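Local coordinates for protein succinyl-CoA:3-ketoacid coenzyme A transferase subunit B (Helicobacter pylori, PDB 3RRL) that forms subunit B of a transferase that moves coenzyme A from succinyl-CoA to a 3-oxo acid, yielding 3-oxoacyl-CoA and succinate, at residues B[11-16]-B[93-98]; B[104-109]-B[159-164]; B[134-139]-B[166-171]; B[170-175]-B[193-198]; B[179-184]-B[199-204]. All coordinates share one frame; numbering follows the deposited sequence.

Interaction 1 of 5, residues B[11-16]-B[93-98]; sequences KELKEG and IDLAIL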
# COMPACT_ATOMS: atom_id res chain seq x y z
N LYS B 11 -26.80 21.06 -4.39
CA LYS B 11 -27.70 20.68 -3.32
C LYS B 11 -27.39 19.29 -2.77
O LYS B 11 -27.80 18.95 -1.66
CB LYS B 11 -29.15 20.75 -3.81
CG LYS B 11 -29.62 22.16 -4.14
CD LYS B 11 -31.11 22.18 -4.49
CE LYS B 11 -31.67 23.58 -4.42
NZ LYS B 11 -30.98 24.53 -5.34
N GLU B 12 -26.66 18.50 -3.55
CA GLU B 12 -26.29 17.15 -3.12
C GLU B 12 -25.10 17.13 -2.14
O GLU B 12 -24.82 16.11 -1.50
CB GLU B 12 -25.99 16.26 -4.33
CG GLU B 12 -27.18 16.11 -5.27
CD GLU B 12 -28.33 15.36 -4.62
OE1 GLU B 12 -28.07 14.30 -4.00
OE2 GLU B 12 -29.50 15.82 -4.73
N LEU B 13 -24.41 18.26 -2.02
CA LEU B 13 -23.27 18.34 -1.11
C LEU B 13 -23.74 18.63 0.31
O LEU B 13 -24.48 19.58 0.55
CB LEU B 13 -22.28 19.40 -1.57
CG LEU B 13 -21.68 19.17 -2.95
CD1 LEU B 13 -20.54 20.13 -3.19
CD2 LEU B 13 -21.19 17.75 -3.04
N LYS B 14 -23.32 17.78 1.24
CA LYS B 14 -23.75 17.88 2.63
C LYS B 14 -22.56 18.03 3.57
O LYS B 14 -21.47 17.53 3.29
CB LYS B 14 -24.55 16.63 3.02
CG LYS B 14 -25.75 16.34 2.12
CD LYS B 14 -26.89 17.30 2.40
CE LYS B 14 -28.21 16.80 1.81
NZ LYS B 14 -29.39 17.52 2.38
N GLU B 15 -22.80 18.69 4.70
CA GLU B 15 -21.77 18.91 5.71
C GLU B 15 -21.10 17.61 6.11
O GLU B 15 -21.77 16.62 6.41
CB GLU B 15 -22.38 19.56 6.95
CG GLU B 15 -22.70 21.04 6.80
CD GLU B 15 -21.53 21.93 7.17
OE1 GLU B 15 -20.55 21.42 7.75
OE2 GLU B 15 -21.60 23.15 6.88
N GLY B 16 -19.77 17.61 6.12
CA GLY B 16 -19.01 16.47 6.62
C GLY B 16 -18.68 15.45 5.56
O GLY B 16 -18.05 14.43 5.84
N ILE B 93 -14.86 7.57 -0.12
CA ILE B 93 -15.36 8.84 -0.65
C ILE B 93 -16.90 8.81 -0.69
O ILE B 93 -17.49 7.92 -1.29
CB ILE B 93 -14.83 9.11 -2.07
CG1 ILE B 93 -13.30 9.10 -2.09
CG2 ILE B 93 -15.38 10.43 -2.63
CD1 ILE B 93 -12.69 10.20 -1.27
N ASP B 94 -17.54 9.80 -0.06
CA ASP B 94 -19.00 9.80 0.04
C ASP B 94 -19.65 10.11 -1.30
O ASP B 94 -20.71 9.58 -1.62
CB ASP B 94 -19.46 10.82 1.08
CG ASP B 94 -18.96 10.51 2.47
OD1 ASP B 94 -19.20 9.38 2.95
OD2 ASP B 94 -18.32 11.40 3.08
N LEU B 95 -19.02 10.99 -2.07
CA LEU B 95 -19.65 11.47 -3.29
C LEU B 95 -18.65 11.73 -4.41
O LEU B 95 -17.66 12.44 -4.24
CB LEU B 95 -20.40 12.75 -2.96
CG LEU B 95 -21.22 13.38 -4.06
CD1 LEU B 95 -22.21 12.37 -4.58
CD2 LEU B 95 -21.93 14.59 -3.49
N ALA B 96 -18.94 11.16 -5.58
CA ALA B 96 -18.18 11.48 -6.78
C ALA B 96 -19.14 12.06 -7.80
O ALA B 96 -20.16 11.44 -8.11
CB ALA B 96 -17.49 10.25 -7.33
N ILE B 97 -18.83 13.25 -8.28
CA ILE B 97 -19.64 13.90 -9.30
C ILE B 97 -18.87 13.89 -10.60
O ILE B 97 -17.68 14.23 -10.63
CB ILE B 97 -20.00 15.33 -8.90
CG1 ILE B 97 -20.66 15.34 -7.52
CG2 ILE B 97 -20.93 15.94 -9.94
CD1 ILE B 97 -21.12 16.71 -7.07
N LEU B 98 -19.54 13.48 -11.67
CA LEU B 98 -18.88 13.26 -12.95
C LEU B 98 -19.70 13.82 -14.10
O LEU B 98 -20.93 13.93 -14.00
CB LEU B 98 -18.64 11.77 -13.20
CG LEU B 98 -17.71 10.96 -12.30
CD1 LEU B 98 -18.50 10.19 -11.25
CD2 LEU B 98 -16.91 9.98 -13.14
O HOH W 1 -18.22 11.03 5.72
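Leu13 sets its CD2 methyl against CD2 of Leu95 at 3.3 Å, closer than ordinary van der Waals contact and so doubtful in its exact value, where the loop between helix 2-10 and strand 18-21 packs on the parallel centre of the mixed sheet of this Rossmann-like alpha/beta fold. The two leucine side chains cross at about a right angle. Further along strand 95-98, Ile97 brings CD1 to 4.2 Å from the same Leu13 CD2, so one branch touches both strand residues. At Leu95 a first torsion of -176° swings CG opposite the backbone N and sends CD2 toward the loop, where it also lies 3.8 Å from Glu12 O. No direct hydrogen bond joins 11-16 to 93-98. In the next shell Val19, Val33 and Ile38 pack round Leu13. The Glu12 carboxylate turns away from strand 95-98 to salt bridges with Lys134 and Arg8 and a hydrogen bond from Gln166. Asp94 is fixed by a salt bridge from OD1 to Lys133 and by the backbone N of Tyr18 on OD2. One water joins the two segments here, donating to Asp94 OD2 at 2.7 Å and weakly to Gly16 O at 3.4 Å.

Interaction 2 of 5, residues B[104-109]-B[159-164]; sequences SQNGDL and TGKGVV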
# COMPACT_ATOMS: atom_id res chain seq x y z
N SER B 104 -27.11 5.43 -19.82
CA SER B 104 -28.13 4.48 -20.20
C SER B 104 -29.16 4.28 -19.10
O SER B 104 -28.92 4.62 -17.96
CB SER B 104 -27.51 3.15 -20.61
OG SER B 104 -27.44 2.28 -19.51
N GLN B 105 -30.32 3.73 -19.45
CA GLN B 105 -31.42 3.53 -18.50
C GLN B 105 -31.05 2.56 -17.39
O GLN B 105 -31.65 2.57 -16.33
CB GLN B 105 -32.70 3.11 -19.22
CG GLN B 105 -32.80 1.65 -19.51
CD GLN B 105 -33.93 1.33 -20.46
OE1 GLN B 105 -34.39 2.17 -21.21
NE2 GLN B 105 -34.39 0.10 -20.41
N ASN B 106 -30.08 1.72 -17.67
CA ASN B 106 -29.60 0.73 -16.73
C ASN B 106 -28.59 1.32 -15.76
O ASN B 106 -28.11 0.63 -14.89
CB ASN B 106 -29.00 -0.46 -17.47
CG ASN B 106 -28.16 -1.33 -16.58
OD1 ASN B 106 -28.59 -1.74 -15.51
ND2 ASN B 106 -26.94 -1.61 -17.01
N GLY B 107 -28.27 2.59 -15.91
CA GLY B 107 -27.28 3.22 -15.07
C GLY B 107 -25.86 3.17 -15.60
O GLY B 107 -24.93 3.49 -14.90
N ASP B 108 -25.71 2.74 -16.85
CA ASP B 108 -24.43 2.72 -17.52
C ASP B 108 -23.94 4.12 -17.83
O ASP B 108 -24.73 5.01 -18.08
CB ASP B 108 -24.54 1.94 -18.82
CG ASP B 108 -24.98 0.53 -18.62
OD1 ASP B 108 -25.04 0.09 -17.47
OD2 ASP B 108 -25.28 -0.14 -19.62
N LEU B 109 -22.63 4.32 -17.78
CA LEU B 109 -22.03 5.61 -18.08
C LEU B 109 -20.92 5.56 -19.13
O LEU B 109 -20.05 4.72 -19.07
CB LEU B 109 -21.51 6.28 -16.81
CG LEU B 109 -20.57 7.47 -17.01
CD1 LEU B 109 -21.29 8.72 -17.46
CD2 LEU B 109 -19.76 7.74 -15.79
N THR B 159 -17.78 3.74 -19.40
CA THR B 159 -16.92 4.00 -18.25
C THR B 159 -17.25 3.01 -17.14
O THR B 159 -16.36 2.58 -16.39
CB THR B 159 -17.12 5.41 -17.73
OG1 THR B 159 -16.85 6.34 -18.78
CG2 THR B 159 -16.19 5.67 -16.58
N GLY B 160 -18.52 2.66 -17.02
CA GLY B 160 -18.95 1.68 -16.04
C GLY B 160 -20.38 1.22 -16.31
O GLY B 160 -21.17 1.94 -16.91
N LYS B 161 -20.70 0.01 -15.84
CA LYS B 161 -22.02 -0.58 -16.04
C LYS B 161 -22.83 -0.51 -14.75
O LYS B 161 -22.37 -0.97 -13.70
CB LYS B 161 -21.85 -2.02 -16.51
CG LYS B 161 -23.09 -2.67 -17.09
CD LYS B 161 -22.72 -3.93 -17.87
CE LYS B 161 -23.94 -4.84 -18.08
NZ LYS B 161 -25.14 -4.11 -18.59
N GLY B 162 -24.02 0.08 -14.81
CA GLY B 162 -24.90 0.19 -13.66
C GLY B 162 -24.26 0.89 -12.47
O GLY B 162 -24.42 0.47 -11.32
N VAL B 163 -23.46 1.91 -12.75
CA VAL B 163 -22.79 2.65 -11.69
C VAL B 163 -23.46 3.96 -11.25
O VAL B 163 -23.12 4.51 -10.21
CB VAL B 163 -21.33 2.95 -12.08
CG1 VAL B 163 -20.55 1.65 -12.21
CG2 VAL B 163 -21.30 3.76 -13.39
N VAL B 164 -24.42 4.45 -12.03
CA VAL B 164 -24.92 5.80 -11.78
C VAL B 164 -26.08 5.76 -10.80
O VAL B 164 -27.06 5.08 -11.03
CB VAL B 164 -25.39 6.48 -13.09
CG1 VAL B 164 -25.97 7.86 -12.80
CG2 VAL B 164 -24.22 6.59 -14.07
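Gly107 and Leu109 dock on 159-164 through their carbonyl oxygens, and Leu109 faces both Thr159 and Gly160 in a classic beta bulge. The tight part is mostly backbone. Leu109 N donates to Gly160 O at 2.9 Å in a nearly straight bond (169°), while Leu109 O receives Gly160 N at 3.3 Å and also Thr159 N, the latter so short that its exact length is doubtful. Two residues earlier, Gly107 O takes Val164 N on a lone pair at 3.1 Å and Val163 N more weakly. Gly107 has a positive phi and lies close to Gly162, with Gly107 CA 4.1 Å from Gly162 CA. The apolar flank is buried too: Leu109 CB meets Val164 CG2 at 3.9 Å, and Leu109 CD2 lies alongside Thr159 CB, with Val129 and Val137 behind. Thr159 OG1 is bonded to Asn111 OD1. The looser side is at Lys161 and Gly162, which face solvent. Lys161 runs side by side with Asp108, yet its NZ stops 4.1 Å from Asp108 OD2, opposite charges near each other but not in contact. Asp108 follows a type I turn from Ser104 to Gly107, and Ser104 OG accepts from Asn106 N in an ST turn and also from Asp108 N. A chi1 of -59° sets the Asp108 carboxylate beside its backbone N, and Gly162 N approaches OD1 at 2.8 Å on the anti side, 16° out of the carboxylate plane.

Interaction 3 of 5, residues B[134-139]-B[166-171]; sequences KVIVIM and QLITDL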
# COMPACT_ATOMS: atom_id res chain seq x y z
N LYS B 134 -21.78 7.35 -3.28
CA LYS B 134 -22.80 7.80 -4.22
C LYS B 134 -22.15 8.39 -5.47
O LYS B 134 -21.22 9.18 -5.38
CB LYS B 134 -23.74 8.82 -3.59
CG LYS B 134 -24.89 9.18 -4.49
CD LYS B 134 -25.82 10.19 -3.86
CE LYS B 134 -26.99 10.50 -4.80
NZ LYS B 134 -27.80 11.66 -4.33
N VAL B 135 -22.65 7.97 -6.63
CA VAL B 135 -22.15 8.46 -7.90
C VAL B 135 -23.22 9.30 -8.57
O VAL B 135 -24.29 8.81 -8.89
CB VAL B 135 -21.77 7.30 -8.82
CG1 VAL B 135 -21.44 7.82 -10.21
CG2 VAL B 135 -20.59 6.52 -8.24
N ILE B 136 -22.92 10.59 -8.76
CA ILE B 136 -23.81 11.50 -9.46
C ILE B 136 -23.21 11.93 -10.80
O ILE B 136 -22.07 12.40 -10.84
CB ILE B 136 -24.08 12.77 -8.63
CG1 ILE B 136 -24.61 12.40 -7.25
CG2 ILE B 136 -25.05 13.69 -9.36
CD1 ILE B 136 -24.76 13.61 -6.33
N VAL B 137 -23.96 11.77 -11.88
CA VAL B 137 -23.55 12.29 -13.17
C VAL B 137 -24.34 13.56 -13.48
O VAL B 137 -25.56 13.59 -13.32
CB VAL B 137 -23.79 11.27 -14.31
CG1 VAL B 137 -23.55 11.92 -15.67
CG2 VAL B 137 -22.90 10.06 -14.14
N ILE B 138 -23.64 14.60 -13.90
CA ILE B 138 -24.29 15.84 -14.30
C ILE B 138 -23.89 16.17 -15.73
O ILE B 138 -22.70 16.18 -16.08
CB ILE B 138 -23.97 17.01 -13.35
CG1 ILE B 138 -22.52 17.48 -13.51
CG2 ILE B 138 -24.30 16.62 -11.91
CD1 ILE B 138 -22.19 18.74 -12.71
N MSE B 139 -24.89 16.42 -16.56
CA MSE B 139 -24.71 16.38 -17.99
C MSE B 139 -25.76 17.21 -18.70
O MSE B 139 -26.90 17.27 -18.25
CB MSE B 139 -24.88 14.93 -18.41
CG MSE B 139 -24.62 14.61 -19.84
SE MSE B 139 -24.87 12.70 -20.00
CE MSE B 139 -26.80 12.62 -19.79
N GLN B 166 -27.52 8.76 -9.47
CA GLN B 166 -28.39 9.91 -9.73
C GLN B 166 -27.88 10.67 -10.95
O GLN B 166 -26.67 10.83 -11.14
CB GLN B 166 -28.42 10.81 -8.50
CG GLN B 166 -29.13 12.14 -8.69
CD GLN B 166 -28.96 13.05 -7.47
OE1 GLN B 166 -27.88 13.12 -6.88
NE2 GLN B 166 -30.03 13.73 -7.08
N LEU B 167 -28.81 11.12 -11.78
CA LEU B 167 -28.45 11.85 -12.99
C LEU B 167 -29.17 13.19 -13.00
O LEU B 167 -30.39 13.26 -12.91
CB LEU B 167 -28.80 11.04 -14.25
CG LEU B 167 -28.87 11.81 -15.57
CD1 LEU B 167 -27.51 12.35 -15.96
CD2 LEU B 167 -29.46 10.94 -16.68
N ILE B 168 -28.38 14.26 -13.09
CA ILE B 168 -28.92 15.61 -13.11
C ILE B 168 -28.61 16.25 -14.46
O ILE B 168 -27.45 16.39 -14.83
CB ILE B 168 -28.27 16.46 -12.00
CG1 ILE B 168 -28.49 15.81 -10.63
CG2 ILE B 168 -28.79 17.88 -12.03
CD1 ILE B 168 -27.85 16.58 -9.48
N THR B 169 -29.65 16.61 -15.21
CA THR B 169 -29.47 17.36 -16.45
C THR B 169 -30.17 18.73 -16.37
O THR B 169 -30.76 19.09 -15.35
CB THR B 169 -29.98 16.58 -17.68
OG1 THR B 169 -31.41 16.66 -17.77
CG2 THR B 169 -29.55 15.12 -17.60
N ASP B 170 -30.09 19.50 -17.46
CA ASP B 170 -30.76 20.80 -17.52
C ASP B 170 -32.29 20.66 -17.57
O ASP B 170 -33.03 21.63 -17.38
CB ASP B 170 -30.27 21.60 -18.74
CG ASP B 170 -30.21 20.75 -20.00
OD1 ASP B 170 -29.56 19.68 -19.96
OD2 ASP B 170 -30.82 21.14 -21.02
N LEU B 171 -32.75 19.44 -17.83
CA LEU B 171 -34.18 19.14 -17.91
C LEU B 171 -34.70 18.54 -16.61
O LEU B 171 -35.67 19.02 -16.04
CB LEU B 171 -34.51 18.23 -19.09
CG LEU B 171 -34.15 18.76 -20.48
CD1 LEU B 171 -34.68 17.83 -21.56
CD2 LEU B 171 -34.68 20.17 -20.67
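Gln166 starts the pairing with strand 134-138: its N donates to Val135 O, and its O accepts from Val137 N at 3.0 Å. Its extended side chain runs beside Ile136, whose CD1 lies 3.2 Å from OE1. Lys134, also fully extended, crosses over to place NZ 2.9 Å from Gln166 OE1. That ammonium approaches from above the amide, 62° out of the carbonyl plane, and its stronger partner is the carboxylate of Glu12. With Glu12 also accepting from Gln166 NE2, both ends of the buried amide are engaged and its rotation is probably fixed. Leu167 points to the other side of the sheet with Val137. Its CG lies anti to the backbone N (chi1 163°), which brings CD1 to 4.0 Å from Val137 CG1 and 3.9 Å from CE of selenomethionine Met139. Ile168 returns to the side of Gln166: N donates to Val137 O in an almost straight bond, O accepts from Met139 N, CD1 touches Ile136 CG2, and CB lies alongside Ile138 CG2 at 4.0 Å. Thr169 CA approaches Met139 O at 3.1 Å. Thr169 OG1 accepts from Leu171 N in an ST turn and is also bonded to His141. The two strands run 22° from parallel. Although the chain between them contains no helix, the two are adjacent parallel strands in the middle of a Rossmann-like mixed sheet, just before the order turns antiparallel at strand 172-177.

Interaction 4 of 5, residues B[170-175]-B[193-198]; sequences DLAVFE and DQVKEK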
# COMPACT_ATOMS: atom_id res chain seq x y z
N ASP B 170 -30.09 19.50 -17.46
CA ASP B 170 -30.76 20.80 -17.52
C ASP B 170 -32.29 20.66 -17.57
O ASP B 170 -33.03 21.63 -17.38
CB ASP B 170 -30.27 21.60 -18.74
CG ASP B 170 -30.21 20.75 -20.00
OD1 ASP B 170 -29.56 19.68 -19.96
OD2 ASP B 170 -30.82 21.14 -21.02
N LEU B 171 -32.75 19.44 -17.83
CA LEU B 171 -34.18 19.14 -17.91
C LEU B 171 -34.70 18.54 -16.61
O LEU B 171 -35.67 19.02 -16.04
CB LEU B 171 -34.51 18.23 -19.09
CG LEU B 171 -34.15 18.76 -20.48
CD1 LEU B 171 -34.68 17.83 -21.56
CD2 LEU B 171 -34.68 20.17 -20.67
N ALA B 172 -34.07 17.46 -16.18
CA ALA B 172 -34.57 16.68 -15.06
C ALA B 172 -33.56 15.99 -14.17
O ALA B 172 -32.38 15.91 -14.47
CB ALA B 172 -35.54 15.67 -15.59
N VAL B 173 -34.06 15.50 -13.05
CA VAL B 173 -33.29 14.71 -12.13
C VAL B 173 -33.85 13.29 -12.14
O VAL B 173 -35.04 13.08 -12.00
CB VAL B 173 -33.34 15.26 -10.71
CG1 VAL B 173 -32.51 14.42 -9.79
CG2 VAL B 173 -32.90 16.68 -10.69
N PHE B 174 -32.98 12.31 -12.32
CA PHE B 174 -33.35 10.92 -12.36
C PHE B 174 -32.59 10.15 -11.31
O PHE B 174 -31.48 10.50 -10.96
CB PHE B 174 -32.99 10.30 -13.70
CG PHE B 174 -33.66 10.92 -14.88
CD1 PHE B 174 -34.83 10.39 -15.38
CD2 PHE B 174 -33.11 12.01 -15.51
CE1 PHE B 174 -35.43 10.94 -16.46
CE2 PHE B 174 -33.72 12.57 -16.59
CZ PHE B 174 -34.88 12.04 -17.07
N GLU B 175 -33.20 9.09 -10.80
CA GLU B 175 -32.54 8.17 -9.88
C GLU B 175 -32.54 6.76 -10.44
O GLU B 175 -33.35 6.41 -11.30
CB GLU B 175 -33.19 8.23 -8.50
CG GLU B 175 -32.87 9.51 -7.76
CD GLU B 175 -33.59 9.63 -6.42
OE1 GLU B 175 -34.39 8.73 -6.08
OE2 GLU B 175 -33.35 10.65 -5.72
N ASP B 193 -43.68 16.56 -20.47
CA ASP B 193 -43.66 16.18 -21.88
C ASP B 193 -42.35 16.54 -22.58
O ASP B 193 -41.92 15.81 -23.48
CB ASP B 193 -44.85 16.80 -22.62
CG ASP B 193 -46.12 15.96 -22.48
OD1 ASP B 193 -46.28 15.27 -21.45
OD2 ASP B 193 -46.95 16.00 -23.41
N GLN B 194 -41.74 17.65 -22.20
CA GLN B 194 -40.44 18.02 -22.75
C GLN B 194 -39.40 16.95 -22.44
O GLN B 194 -38.55 16.63 -23.26
CB GLN B 194 -39.98 19.38 -22.21
CG GLN B 194 -40.34 20.56 -23.10
CD GLN B 194 -40.68 21.82 -22.31
OE1 GLN B 194 -40.32 21.95 -21.14
NE2 GLN B 194 -41.38 22.75 -22.95
N VAL B 195 -39.49 16.38 -21.24
CA VAL B 195 -38.56 15.34 -20.82
C VAL B 195 -38.82 14.03 -21.57
O VAL B 195 -37.89 13.42 -22.08
CB VAL B 195 -38.63 15.10 -19.30
CG1 VAL B 195 -37.68 13.99 -18.89
CG2 VAL B 195 -38.30 16.37 -18.55
N LYS B 196 -40.08 13.61 -21.64
CA LYS B 196 -40.42 12.41 -22.38
C LYS B 196 -39.92 12.53 -23.81
O LYS B 196 -39.33 11.61 -24.36
CB LYS B 196 -41.93 12.19 -22.40
CG LYS B 196 -42.55 11.88 -21.06
CD LYS B 196 -44.05 11.71 -21.23
CE LYS B 196 -44.74 11.31 -19.94
NZ LYS B 196 -46.22 11.34 -20.11
N GLU B 197 -40.19 13.69 -24.40
CA GLU B 197 -39.83 13.97 -25.78
C GLU B 197 -38.32 13.89 -25.99
O GLU B 197 -37.85 13.38 -27.01
CB GLU B 197 -40.34 15.35 -26.16
CG GLU B 197 -39.99 15.80 -27.56
CD GLU B 197 -40.51 17.20 -27.86
OE1 GLU B 197 -40.45 18.06 -26.95
OE2 GLU B 197 -40.99 17.43 -28.99
N LYS B 198 -37.56 14.41 -25.04
CA LYS B 198 -36.11 14.50 -25.19
C LYS B 198 -35.34 13.31 -24.61
O LYS B 198 -34.12 13.33 -24.57
CB LYS B 198 -35.57 15.82 -24.66
CG LYS B 198 -35.99 17.03 -25.49
CD LYS B 198 -35.16 18.25 -25.14
CE LYS B 198 -35.52 19.43 -26.02
NZ LYS B 198 -34.58 20.57 -25.82
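Val195 of helix 192-198 touches Phe174 and Ala172 on strand 172-177, dividing its two methyls between them. With its first torsion at 179°, CG1 stands anti to the backbone N and comes to 3.9 Å from Phe174 CZ, while CG2 lies 4.1 Å from Ala172 CB. Phe174 and Val195 approach from opposite directions, so the far end of the aromatic side chain meets the valine methyl. CG2 also lies 4.3 Å from Leu171 CB, which places Val195 over three residues of the strand and the turn leading into it. One helical turn further on, Lys198 offers its aliphatic stem. This stem, extended beyond CG, crosses the Leu171 side chain at about a right angle, and Leu171 CD1 touches both Lys198 CD at 3.6 Å and Lys198 CB at 3.8 Å. The contact therefore passes from a buried patch round Val195 to a more open border at Lys198. No hydrogen bond joins the two segments; apolar packing does the work. Leu183 and Met181 of strand 180-186 pack on Ala172 and Phe174, and Leu186 packs on Val195, so the helix meets both strands of an antiparallel pair. This is packing of a helix on one face of a sheet, and helix 192-198 is the helical arm of the beta-alpha-beta crossover that carries the chain from strand 180-186 to the parallel strand 204-205.

Interaction 5 of 5, residues B[179-184]-B[199-204]; sequences NAMKLV and TEAEFE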
# COMPACT_ATOMS: atom_id res chain seq x y z
N ASN B 179 -31.73 -1.64 -11.81
CA ASN B 179 -31.44 -1.49 -13.24
C ASN B 179 -32.55 -0.70 -13.92
O ASN B 179 -32.83 -0.89 -15.11
CB ASN B 179 -31.27 -2.86 -13.90
N ALA B 180 -33.16 0.21 -13.15
CA ALA B 180 -34.36 0.92 -13.57
C ALA B 180 -34.27 2.40 -13.21
O ALA B 180 -33.78 2.76 -12.14
CB ALA B 180 -35.59 0.29 -12.93
N MSE B 181 -34.77 3.25 -14.10
CA MSE B 181 -34.58 4.69 -13.98
C MSE B 181 -35.88 5.42 -13.63
O MSE B 181 -36.90 5.24 -14.28
CB MSE B 181 -34.03 5.24 -15.29
CG MSE B 181 -33.61 6.68 -15.23
SE MSE B 181 -32.87 7.22 -16.94
CE MSE B 181 -31.93 8.83 -16.42
N LYS B 182 -35.82 6.25 -12.60
CA LYS B 182 -36.99 7.03 -12.18
C LYS B 182 -36.76 8.53 -12.37
O LYS B 182 -35.72 9.06 -11.99
CB LYS B 182 -37.32 6.75 -10.71
CG LYS B 182 -37.60 5.30 -10.38
CD LYS B 182 -37.52 5.08 -8.87
CE LYS B 182 -37.81 3.63 -8.46
NZ LYS B 182 -39.26 3.27 -8.47
N LEU B 183 -37.77 9.21 -12.90
CA LEU B 183 -37.71 10.66 -13.02
C LEU B 183 -38.29 11.18 -11.73
O LEU B 183 -39.48 11.05 -11.49
CB LEU B 183 -38.64 11.10 -14.16
CG LEU B 183 -38.91 12.60 -14.25
CD1 LEU B 183 -37.60 13.35 -14.47
CD2 LEU B 183 -39.91 12.92 -15.35
N VAL B 184 -37.44 11.72 -10.86
CA VAL B 184 -37.92 12.22 -9.58
C VAL B 184 -38.06 13.74 -9.49
O VAL B 184 -38.58 14.25 -8.50
CB VAL B 184 -37.07 11.69 -8.42
CG1 VAL B 184 -37.09 10.18 -8.42
CG2 VAL B 184 -35.63 12.20 -8.52
N THR B 199 -36.06 12.29 -24.15
CA THR B 199 -35.42 11.14 -23.54
C THR B 199 -35.73 9.84 -24.29
O THR B 199 -36.89 9.50 -24.49
CB THR B 199 -35.87 10.98 -22.09
OG1 THR B 199 -35.58 12.18 -21.37
CG2 THR B 199 -35.15 9.81 -21.43
N GLU B 200 -34.68 9.15 -24.72
CA GLU B 200 -34.83 7.84 -25.35
C GLU B 200 -35.01 6.73 -24.32
O GLU B 200 -35.82 5.82 -24.51
CB GLU B 200 -33.63 7.53 -26.25
CG GLU B 200 -33.38 8.57 -27.33
CD GLU B 200 -32.16 8.24 -28.17
OE1 GLU B 200 -31.81 9.06 -29.05
OE2 GLU B 200 -31.56 7.16 -27.96
N ALA B 201 -34.25 6.81 -23.23
CA ALA B 201 -34.31 5.80 -22.18
C ALA B 201 -35.74 5.65 -21.68
O ALA B 201 -36.50 6.62 -21.66
CB ALA B 201 -33.39 6.19 -21.03
N GLU B 202 -36.12 4.43 -21.31
CA GLU B 202 -37.41 4.19 -20.68
C GLU B 202 -37.30 4.44 -19.19
O GLU B 202 -36.35 3.98 -18.54
CB GLU B 202 -37.86 2.75 -20.91
CG GLU B 202 -38.04 2.38 -22.37
CD GLU B 202 -38.17 0.88 -22.59
OE1 GLU B 202 -37.60 0.10 -21.78
OE2 GLU B 202 -38.84 0.48 -23.56
N PHE B 203 -38.27 5.16 -18.63
CA PHE B 203 -38.23 5.48 -17.21
C PHE B 203 -39.62 5.50 -16.58
O PHE B 203 -40.62 5.64 -17.28
CB PHE B 203 -37.53 6.83 -16.98
CG PHE B 203 -38.21 7.99 -17.67
CD1 PHE B 203 -39.12 8.78 -16.98
CD2 PHE B 203 -37.93 8.29 -18.99
CE1 PHE B 203 -39.74 9.86 -17.60
CE2 PHE B 203 -38.55 9.36 -19.61
CZ PHE B 203 -39.46 10.15 -18.92
N GLU B 204 -39.66 5.36 -15.26
CA GLU B 204 -40.90 5.46 -14.51
C GLU B 204 -41.04 6.89 -14.00
O GLU B 204 -40.06 7.50 -13.58
CB GLU B 204 -40.88 4.51 -13.31
CG GLU B 204 -40.69 3.05 -13.66
CD GLU B 204 -40.34 2.20 -12.43
OE1 GLU B 204 -40.17 2.78 -11.34
OE2 GLU B 204 -40.23 0.96 -12.57
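Met181 O accepts Glu204 N at 2.9 Å and Leu183 N donates to Glu204 O at 2.9 Å, the two bonds (160° and 168°) that flank the parallel pair Lys182 and Glu204 and attach strand 204-205 at the edge of the sheet, closing a beta-alpha-beta crossover. Lys182 and Glu204 send their side chains side by side off the same side of the sheet. The lysine bends at its last torsion, chi4 -78°, which turns NZ to Glu204 OE1 for a salt bridge of 3.1 Å, with the ammonium nearly on the line of the C-O bond. Phe203 and Leu183 point together off the other side. Phe203 holds CG between its backbone N and carbonyl carbon, and its ring runs alongside Leu183, CD1 being 3.7 Å from Leu183 CB and CE1 3.8 Å from Leu183 CD2. Met181 is buried, packed by Phe176 and Val150, which places this edge on the hydrophobic core. The 199-204 loop is also held by Gln105, whose OE1 accepts from Glu202 N. Met181 is a selenomethionine with an extended chain: its CB lies 4.2 Å from Phe203 CB and its SE 4.2 Å from Ala201 CB.

From the N terminus, interaction 1 closes the longest loop, bringing the loop after helix 2-10 onto strand 95-98 before any other contact opens. Interaction 2 then opens at 104-109 and crosses interaction 3, their segments alternating along the chain; the 159-164 loop returns to 104-109, and strand 166-168 just after it pairs with 134-138, while Val137 packs on Leu109 and Val164. Interactions 1 and 3 share the central sheet through neighbouring strands 95-98 and 134-138. Interaction 4 begins on Asp170 and Leu171, where interaction 3 ends, and crosses interaction 5, joining the antiparallel strands, helix 192-198 and the edge strand. Gln105 links interaction 2 to interaction 5 by its bond to Glu202.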